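Local atomic coordinates of NAD-dependent protein deacylase 2 (Archaeoglobus fulgidus, PDB entry 4TWJ), a protein that removes acetyl and longer acyl groups from lysine side chains in an NAD-dependent reaction, deacetylating the chromatin protein Alba and thereby repressing transcription. Residues K207-A218 with I226-A235; A84-I93 with L239-R250. One frame throughout, in Å; residues are numbered along the deposited sequence.

Contact 1 (K207-A218 with I226-A235)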
# COMPACT_ATOMS: atom_id res chain seq x y z
N LYS A 207 12.88 -12.35 1.60
CA LYS A 207 14.23 -12.50 2.15
C LYS A 207 14.63 -13.98 2.23
O LYS A 207 15.71 -14.37 1.78
CB LYS A 207 14.30 -11.84 3.53
CG LYS A 207 15.61 -12.02 4.28
CD LYS A 207 16.71 -11.12 3.76
CE LYS A 207 17.90 -11.14 4.71
NZ LYS A 207 18.96 -10.21 4.27
N LYS A 208 13.74 -14.80 2.79
CA LYS A 208 13.99 -16.25 2.89
C LYS A 208 14.17 -16.89 1.51
O LYS A 208 14.94 -17.84 1.35
CB LYS A 208 12.84 -16.93 3.65
CG LYS A 208 12.92 -18.46 3.67
CD LYS A 208 11.68 -19.09 4.28
CE LYS A 208 11.70 -19.05 5.80
NZ LYS A 208 10.67 -19.94 6.39
N ALA A 209 13.45 -16.36 0.52
CA ALA A 209 13.51 -16.86 -0.85
C ALA A 209 14.76 -16.40 -1.62
O ALA A 209 14.96 -16.81 -2.76
CB ALA A 209 12.25 -16.46 -1.60
N GLY A 210 15.57 -15.54 -1.01
CA GLY A 210 16.85 -15.12 -1.59
C GLY A 210 16.81 -13.83 -2.38
O GLY A 210 17.77 -13.50 -3.08
N ALA A 211 15.71 -13.08 -2.27
CA ALA A 211 15.59 -11.80 -2.97
C ALA A 211 16.54 -10.76 -2.37
O ALA A 211 16.82 -10.77 -1.18
CB ALA A 211 14.16 -11.29 -2.90
N LYS A 212 17.02 -9.86 -3.22
CA LYS A 212 17.76 -8.70 -2.76
C LYS A 212 16.76 -7.71 -2.19
O LYS A 212 15.75 -7.40 -2.84
CB LYS A 212 18.55 -8.07 -3.90
CG LYS A 212 19.56 -9.01 -4.56
CD LYS A 212 20.59 -9.54 -3.58
CE LYS A 212 21.44 -8.43 -2.99
NZ LYS A 212 22.65 -8.97 -2.30
N MET A 213 17.04 -7.21 -0.99
CA MET A 213 16.07 -6.45 -0.21
C MET A 213 16.45 -4.98 -0.13
O MET A 213 17.55 -4.64 0.31
CB MET A 213 15.98 -7.03 1.20
CG MET A 213 15.63 -8.51 1.27
SD MET A 213 14.02 -8.96 0.58
CE MET A 213 12.93 -7.97 1.60
N ILE A 214 15.53 -4.11 -0.56
CA ILE A 214 15.72 -2.66 -0.55
C ILE A 214 14.62 -2.02 0.30
O ILE A 214 13.46 -2.42 0.20
CB ILE A 214 15.65 -2.07 -1.98
CG1 ILE A 214 16.69 -2.72 -2.89
CG2 ILE A 214 15.83 -0.56 -1.95
CD1 ILE A 214 16.38 -2.57 -4.36
N ILE A 215 14.98 -1.04 1.13
CA ILE A 215 13.97 -0.29 1.88
C ILE A 215 14.20 1.21 1.71
O ILE A 215 15.34 1.69 1.77
CB ILE A 215 13.91 -0.71 3.37
CG1 ILE A 215 12.74 -0.03 4.09
CG2 ILE A 215 15.23 -0.44 4.09
CD1 ILE A 215 12.34 -0.75 5.35
N VAL A 216 13.11 1.94 1.47
CA VAL A 216 13.12 3.39 1.34
C VAL A 216 12.07 3.94 2.30
O VAL A 216 10.88 3.67 2.15
CB VAL A 216 12.78 3.84 -0.09
CG1 VAL A 216 12.76 5.36 -0.20
CG2 VAL A 216 13.76 3.23 -1.09
N ASN A 217 12.52 4.72 3.29
CA ASN A 217 11.64 5.27 4.32
C ASN A 217 12.16 6.60 4.81
O ASN A 217 13.36 6.87 4.72
CB ASN A 217 11.56 4.32 5.52
CG ASN A 217 10.42 3.32 5.42
OD1 ASN A 217 9.33 3.64 4.94
ND2 ASN A 217 10.65 2.11 5.92
N ALA A 218 11.27 7.42 5.36
CA ALA A 218 11.67 8.67 6.01
C ALA A 218 12.43 8.42 7.31
O ALA A 218 13.27 9.22 7.71
CB ALA A 218 10.44 9.53 6.27
N ILE A 226 17.34 -6.55 8.05
CA ILE A 226 17.21 -7.59 7.02
C ILE A 226 17.48 -7.07 5.61
O ILE A 226 17.57 -7.85 4.67
CB ILE A 226 15.82 -8.29 7.05
CG1 ILE A 226 14.72 -7.41 6.44
CG2 ILE A 226 15.47 -8.74 8.46
CD1 ILE A 226 13.40 -8.12 6.25
N PHE A 227 17.60 -5.75 5.45
CA PHE A 227 17.70 -5.15 4.13
C PHE A 227 19.14 -5.00 3.65
O PHE A 227 20.03 -4.63 4.41
CB PHE A 227 16.95 -3.83 4.08
CG PHE A 227 15.46 -4.01 4.13
CD1 PHE A 227 14.73 -4.20 2.97
CD2 PHE A 227 14.79 -4.03 5.35
CE1 PHE A 227 13.36 -4.39 3.01
CE2 PHE A 227 13.41 -4.22 5.40
CZ PHE A 227 12.70 -4.40 4.22
N ASP A 228 19.34 -5.29 2.37
CA ASP A 228 20.65 -5.19 1.74
C ASP A 228 21.01 -3.75 1.41
O ASP A 228 22.18 -3.36 1.44
CB ASP A 228 20.68 -6.05 0.47
CG ASP A 228 20.42 -7.51 0.77
OD1 ASP A 228 19.37 -8.02 0.33
OD2 ASP A 228 21.25 -8.13 1.46
N VAL A 229 19.98 -2.95 1.11
CA VAL A 229 20.12 -1.53 0.84
C VAL A 229 19.09 -0.77 1.67
O VAL A 229 17.90 -1.07 1.62
CB VAL A 229 19.89 -1.23 -0.66
CG1 VAL A 229 19.89 0.27 -0.92
CG2 VAL A 229 20.93 -1.94 -1.51
N LYS A 230 19.56 0.21 2.44
CA LYS A 230 18.69 1.05 3.26
C LYS A 230 18.85 2.51 2.85
O LYS A 230 19.96 3.04 2.88
CB LYS A 230 19.04 0.90 4.74
CG LYS A 230 19.00 -0.53 5.25
CD LYS A 230 19.22 -0.59 6.76
CE LYS A 230 20.66 -0.33 7.15
NZ LYS A 230 21.57 -1.44 6.73
N ILE A 231 17.75 3.14 2.48
CA ILE A 231 17.74 4.55 2.09
C ILE A 231 16.81 5.31 3.02
O ILE A 231 15.62 4.98 3.14
CB ILE A 231 17.29 4.74 0.63
CG1 ILE A 231 18.25 4.02 -0.33
CG2 ILE A 231 17.20 6.22 0.28
CD1 ILE A 231 17.70 3.83 -1.73
N ILE A 232 17.35 6.33 3.69
CA ILE A 232 16.55 7.24 4.50
C ILE A 232 16.30 8.50 3.68
O ILE A 232 17.25 9.20 3.31
CB ILE A 232 17.25 7.61 5.82
CG1 ILE A 232 17.35 6.38 6.74
CG2 ILE A 232 16.52 8.75 6.53
CD1 ILE A 232 16.04 5.94 7.37
N GLY A 233 15.04 8.79 3.40
CA GLY A 233 14.67 9.98 2.64
C GLY A 233 13.20 10.01 2.28
O GLY A 233 12.44 9.12 2.68
N LYS A 234 12.80 11.04 1.54
CA LYS A 234 11.43 11.16 1.05
C LYS A 234 11.29 10.34 -0.23
O LYS A 234 12.07 10.51 -1.17
CB LYS A 234 11.09 12.62 0.77
N ALA A 235 10.29 9.46 -0.26
CA ALA A 235 10.07 8.57 -1.41
C ALA A 235 9.90 9.33 -2.73
O ALA A 235 10.35 8.88 -3.78
CB ALA A 235 8.87 7.67 -1.17
O HOH W 1 19.13 -10.51 1.48
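I215 lies across one face of the F227 ring where strands 212-217 and 229-232 pair in parallel at one edge of the six-stranded Rossmann-type sheet of the sirtuin. The two side chains meet at about a right angle: I215 CB sits over the ring centre, 3.6 Å from the F227 centroid and 11° off its normal, a CH-pi contact. A chi1 of -173° swings CG1 of I215 away from the backbone N and carries CD1 out over the CE2-CZ end of the ring, while CG2 lies over CG of F227. M213 approaches the same ring obliquely through CB, 3.6 Å from F227 CD1. On the other face of the sheet I214 lies beside V229, and V216 beside I231, each pair pointing the same way; I214, V229 and I231 also touch helix 2-14. V229 N gives to M213 O, I215 N to V229 O, I231 N to I215 O, N217 N to I231 O and G233 N to N217 O, the alternating pattern of parallel strands; M213 O also accepts from D228 N. N217, A218 and A235 belong to the NAD(+) site; N217 ND2 is held by S192 O. At the opposite end D228 points toward the start of strand 212-217, and its OD1 uses the anti lone pair to take M213 N at 2.8 Å, nearly straight at 164°. K207 NZ, from the preceding helix, donates to I226 O at 2.8 Å. A water bridges K207 and D228, accepting from K207 NZ and donating to D228 OD1, 2.8 Å from each atom.

Contact 2 (A84-I93 with L239-R250); sequences AIAELERMGI and LPKIVEEVKRLR
V243 sits between A84 and L88 in the seam between helices 80-90 and 235-249, which run side by side with local axes 9.5 Å apart at an angle of 25°. Its CG2 lies 3.7 Å from A84 CB and equally near L88 CG, the leucine sliding past the valine in the opposite direction. The small A84 lets the helices come close at this end, its CB also resting 3.7 Å from L239 CB. Farther along, I93 and V246 meet tip to tip, and I93 CD1 is pressed to 3.4 Å from V246 CG1, tighter than usual for two carbons. M91 bends at chi3 (67°) to lay CE among V246 CG1, K247 CG and R250 NE. On the outer side K247 crosses E87 at about a right angle, and its NZ forms a salt bridge with E87 OE2 at 2.8 Å, arriving on the anti side, 24° out of the carboxylate plane. The other oxygen, E87 OE1, lies in the R90 guanidinium plane and takes R90 NH2 at 2.6 Å, so both carboxylate oxygens are held. A glutamine here would probably leave K247 and R90 without the negative charge they share, and the lysine end freer to swing away. Past M91, the R250 guanidinium lays one face on M91 CB and I93 CD1; its NH2 bonds only weakly to M91 O, a water links that oxygen to NH1, and E252 makes a salt bridge with NH2. Behind the seam, I85 and L88 rest on strand 94-99, I85 and I93 on strand 18-22, and I242 and V246 on helix 2-14, so the helix pair lies against one side of the parallel sheet of the Rossmann-type domain.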
# COMPACT_ATOMS: atom_id res chain seq x y z
N ALA A 84 7.07 7.03 -10.39
CA ALA A 84 8.32 6.28 -10.55
C ALA A 84 8.06 4.77 -10.55
O ALA A 84 8.60 4.04 -11.38
CB ALA A 84 9.31 6.65 -9.46
N ILE A 85 7.23 4.32 -9.61
CA ILE A 85 6.89 2.90 -9.52
C ILE A 85 6.10 2.44 -10.75
O ILE A 85 6.34 1.35 -11.26
CB ILE A 85 6.12 2.61 -8.20
CG1 ILE A 85 7.07 2.79 -7.01
CG2 ILE A 85 5.55 1.20 -8.20
CD1 ILE A 85 6.37 2.91 -5.68
N ALA A 86 5.20 3.29 -11.24
CA ALA A 86 4.50 3.03 -12.49
C ALA A 86 5.48 2.90 -13.66
O ALA A 86 5.33 2.01 -14.50
CB ALA A 86 3.47 4.12 -12.77
N GLU A 87 6.48 3.77 -13.70
CA GLU A 87 7.48 3.75 -14.78
C GLU A 87 8.33 2.48 -14.74
O GLU A 87 8.65 1.91 -15.79
CB GLU A 87 8.35 5.01 -14.72
CG GLU A 87 9.42 5.13 -15.81
CD GLU A 87 8.87 5.15 -17.22
OE1 GLU A 87 7.66 5.39 -17.41
OE2 GLU A 87 9.67 4.93 -18.16
N LEU A 88 8.70 2.03 -13.55
CA LEU A 88 9.46 0.79 -13.42
C LEU A 88 8.67 -0.43 -13.92
O LEU A 88 9.27 -1.38 -14.42
CB LEU A 88 9.92 0.57 -11.97
CG LEU A 88 11.02 1.51 -11.48
CD1 LEU A 88 11.20 1.41 -9.97
CD2 LEU A 88 12.33 1.25 -12.20
N GLU A 89 7.35 -0.40 -13.78
CA GLU A 89 6.49 -1.44 -14.35
C GLU A 89 6.44 -1.32 -15.87
O GLU A 89 6.56 -2.32 -16.59
CB GLU A 89 5.08 -1.37 -13.75
CG GLU A 89 4.15 -2.49 -14.20
CD GLU A 89 2.80 -2.47 -13.51
OE1 GLU A 89 2.49 -1.49 -12.80
OE2 GLU A 89 2.03 -3.44 -13.68
N ARG A 90 6.28 -0.10 -16.36
CA ARG A 90 6.29 0.18 -17.80
C ARG A 90 7.58 -0.31 -18.46
O ARG A 90 7.57 -0.80 -19.59
CB ARG A 90 6.11 1.69 -18.03
CG ARG A 90 5.78 2.08 -19.46
CD ARG A 90 5.40 3.55 -19.55
NE ARG A 90 4.14 3.84 -18.85
CZ ARG A 90 4.01 4.53 -17.72
NH1 ARG A 90 2.79 4.70 -17.20
NH2 ARG A 90 5.05 5.07 -17.09
N MET A 91 8.70 -0.19 -17.73
CA MET A 91 10.01 -0.63 -18.21
C MET A 91 10.19 -2.15 -18.18
O MET A 91 11.20 -2.65 -18.68
CB MET A 91 11.12 0.03 -17.39
CG MET A 91 11.25 1.52 -17.61
SD MET A 91 12.25 2.32 -16.34
CE MET A 91 13.86 1.61 -16.68
N GLY A 92 9.25 -2.87 -17.58
CA GLY A 92 9.31 -4.33 -17.48
C GLY A 92 10.12 -4.84 -16.31
O GLY A 92 10.42 -6.03 -16.22
N ILE A 93 10.48 -3.94 -15.39
CA ILE A 93 11.30 -4.31 -14.24
C ILE A 93 10.43 -4.74 -13.07
O ILE A 93 10.58 -5.85 -12.55
CB ILE A 93 12.23 -3.15 -13.81
CG1 ILE A 93 13.20 -2.84 -14.96
CG2 ILE A 93 12.98 -3.50 -12.53
CD1 ILE A 93 14.03 -1.60 -14.75
N LEU A 239 12.72 7.85 -5.20
CA LEU A 239 12.28 6.90 -6.24
C LEU A 239 12.56 7.38 -7.67
O LEU A 239 13.02 6.59 -8.50
CB LEU A 239 10.81 6.50 -6.08
CG LEU A 239 10.53 5.23 -5.27
CD1 LEU A 239 10.85 3.99 -6.10
CD2 LEU A 239 11.31 5.21 -3.96
N PRO A 240 12.28 8.66 -7.98
CA PRO A 240 12.68 9.16 -9.30
C PRO A 240 14.18 9.06 -9.57
O PRO A 240 14.58 8.74 -10.69
CB PRO A 240 12.22 10.62 -9.28
CG PRO A 240 11.06 10.62 -8.35
CD PRO A 240 11.44 9.64 -7.27
N LYS A 241 15.01 9.31 -8.56
CA LYS A 241 16.46 9.20 -8.71
C LYS A 241 16.89 7.76 -9.00
O LYS A 241 17.79 7.53 -9.81
CB LYS A 241 17.20 9.72 -7.48
CG LYS A 241 17.09 11.23 -7.31
CD LYS A 241 17.82 11.70 -6.06
CE LYS A 241 17.41 13.12 -5.71
NZ LYS A 241 17.69 14.08 -6.81
N ILE A 242 16.24 6.81 -8.34
CA ILE A 242 16.47 5.39 -8.62
C ILE A 242 16.12 5.07 -10.08
O ILE A 242 16.91 4.43 -10.77
CB ILE A 242 15.69 4.46 -7.66
CG1 ILE A 242 16.24 4.59 -6.24
CG2 ILE A 242 15.80 3.01 -8.12
CD1 ILE A 242 15.43 3.85 -5.19
N VAL A 243 14.96 5.52 -10.54
CA VAL A 243 14.52 5.26 -11.91
C VAL A 243 15.52 5.84 -12.92
O VAL A 243 15.91 5.16 -13.87
CB VAL A 243 13.11 5.83 -12.19
CG1 VAL A 243 12.77 5.74 -13.68
CG2 VAL A 243 12.06 5.10 -11.36
N GLU A 244 15.95 7.08 -12.70
CA GLU A 244 16.92 7.71 -13.60
C GLU A 244 18.22 6.91 -13.67
O GLU A 244 18.78 6.72 -14.76
CB GLU A 244 17.19 9.17 -13.19
CG GLU A 244 15.99 10.09 -13.36
CD GLU A 244 15.43 10.12 -14.77
OE1 GLU A 244 15.95 10.89 -15.60
OE2 GLU A 244 14.45 9.38 -15.05
N GLU A 245 18.69 6.41 -12.53
CA GLU A 245 19.90 5.60 -12.48
C GLU A 245 19.72 4.26 -13.19
O GLU A 245 20.61 3.80 -13.91
CB GLU A 245 20.34 5.38 -11.03
CG GLU A 245 21.67 4.66 -10.85
CD GLU A 245 22.88 5.45 -11.30
OE1 GLU A 245 22.76 6.66 -11.61
OE2 GLU A 245 23.98 4.86 -11.34
N VAL A 246 18.56 3.63 -12.99
CA VAL A 246 18.24 2.39 -13.68
C VAL A 246 18.26 2.61 -15.20
O VAL A 246 18.82 1.80 -15.94
CB VAL A 246 16.87 1.83 -13.25
CG1 VAL A 246 16.46 0.64 -14.11
CG2 VAL A 246 16.88 1.43 -11.78
N LYS A 247 17.66 3.70 -15.66
CA LYS A 247 17.67 4.02 -17.09
C LYS A 247 19.09 4.20 -17.61
O LYS A 247 19.42 3.72 -18.69
CB LYS A 247 16.82 5.26 -17.38
CG LYS A 247 15.32 5.00 -17.29
CD LYS A 247 14.52 6.29 -17.38
CE LYS A 247 13.03 6.05 -17.22
NZ LYS A 247 12.40 5.52 -18.45
N ARG A 248 19.94 4.86 -16.83
CA ARG A 248 21.35 5.03 -17.22
C ARG A 248 22.07 3.69 -17.36
O ARG A 248 22.82 3.48 -18.31
CB ARG A 248 22.09 5.93 -16.22
CG ARG A 248 21.66 7.38 -16.25
CD ARG A 248 22.53 8.24 -15.35
NE ARG A 248 21.92 9.55 -15.09
CZ ARG A 248 21.22 9.88 -14.01
NH1 ARG A 248 21.01 9.01 -13.02
NH2 ARG A 248 20.71 11.10 -13.90
N LEU A 249 21.84 2.79 -16.41
CA LEU A 249 22.46 1.47 -16.45
C LEU A 249 22.02 0.67 -17.67
O LEU A 249 22.78 -0.14 -18.19
CB LEU A 249 22.13 0.68 -15.17
CG LEU A 249 22.75 1.24 -13.89
CD1 LEU A 249 22.10 0.59 -12.67
CD2 LEU A 249 24.26 1.04 -13.86
N ARG A 250 20.79 0.92 -18.13
CA ARG A 250 20.23 0.23 -19.29
C ARG A 250 20.47 0.98 -20.61
O ARG A 250 19.92 0.60 -21.64
CB ARG A 250 18.73 0.00 -19.09
CG ARG A 250 18.41 -1.07 -18.06
CD ARG A 250 17.04 -0.86 -17.42
NE ARG A 250 15.95 -0.80 -18.40
CZ ARG A 250 15.12 -1.80 -18.70
NH1 ARG A 250 15.21 -2.98 -18.11
NH2 ARG A 250 14.17 -1.59 -19.61
O HOH W 2 12.99 -5.08 -18.67

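How the contacts relate
Strand 229-232 of contact 1 runs on, through G233 and K234, into helix 235-249, which carries one half of contact 2, so the edge of the sheet and the helix pair are directly joined. The centres of the two contacts are 16 Å apart, yet their side chains touch: V216 CG1 lies 4.0 Å from L239 CD2, and I231 CD1 lies 4.1 Å from I242 CD1. Contact 1 supplies residues of the NAD(+) site, and contact 2 lies beside it through I85 and L239. I26, another residue of that site, links the two: its side chain comes within about 4 Å, nearest atoms, of those of A235 and I85.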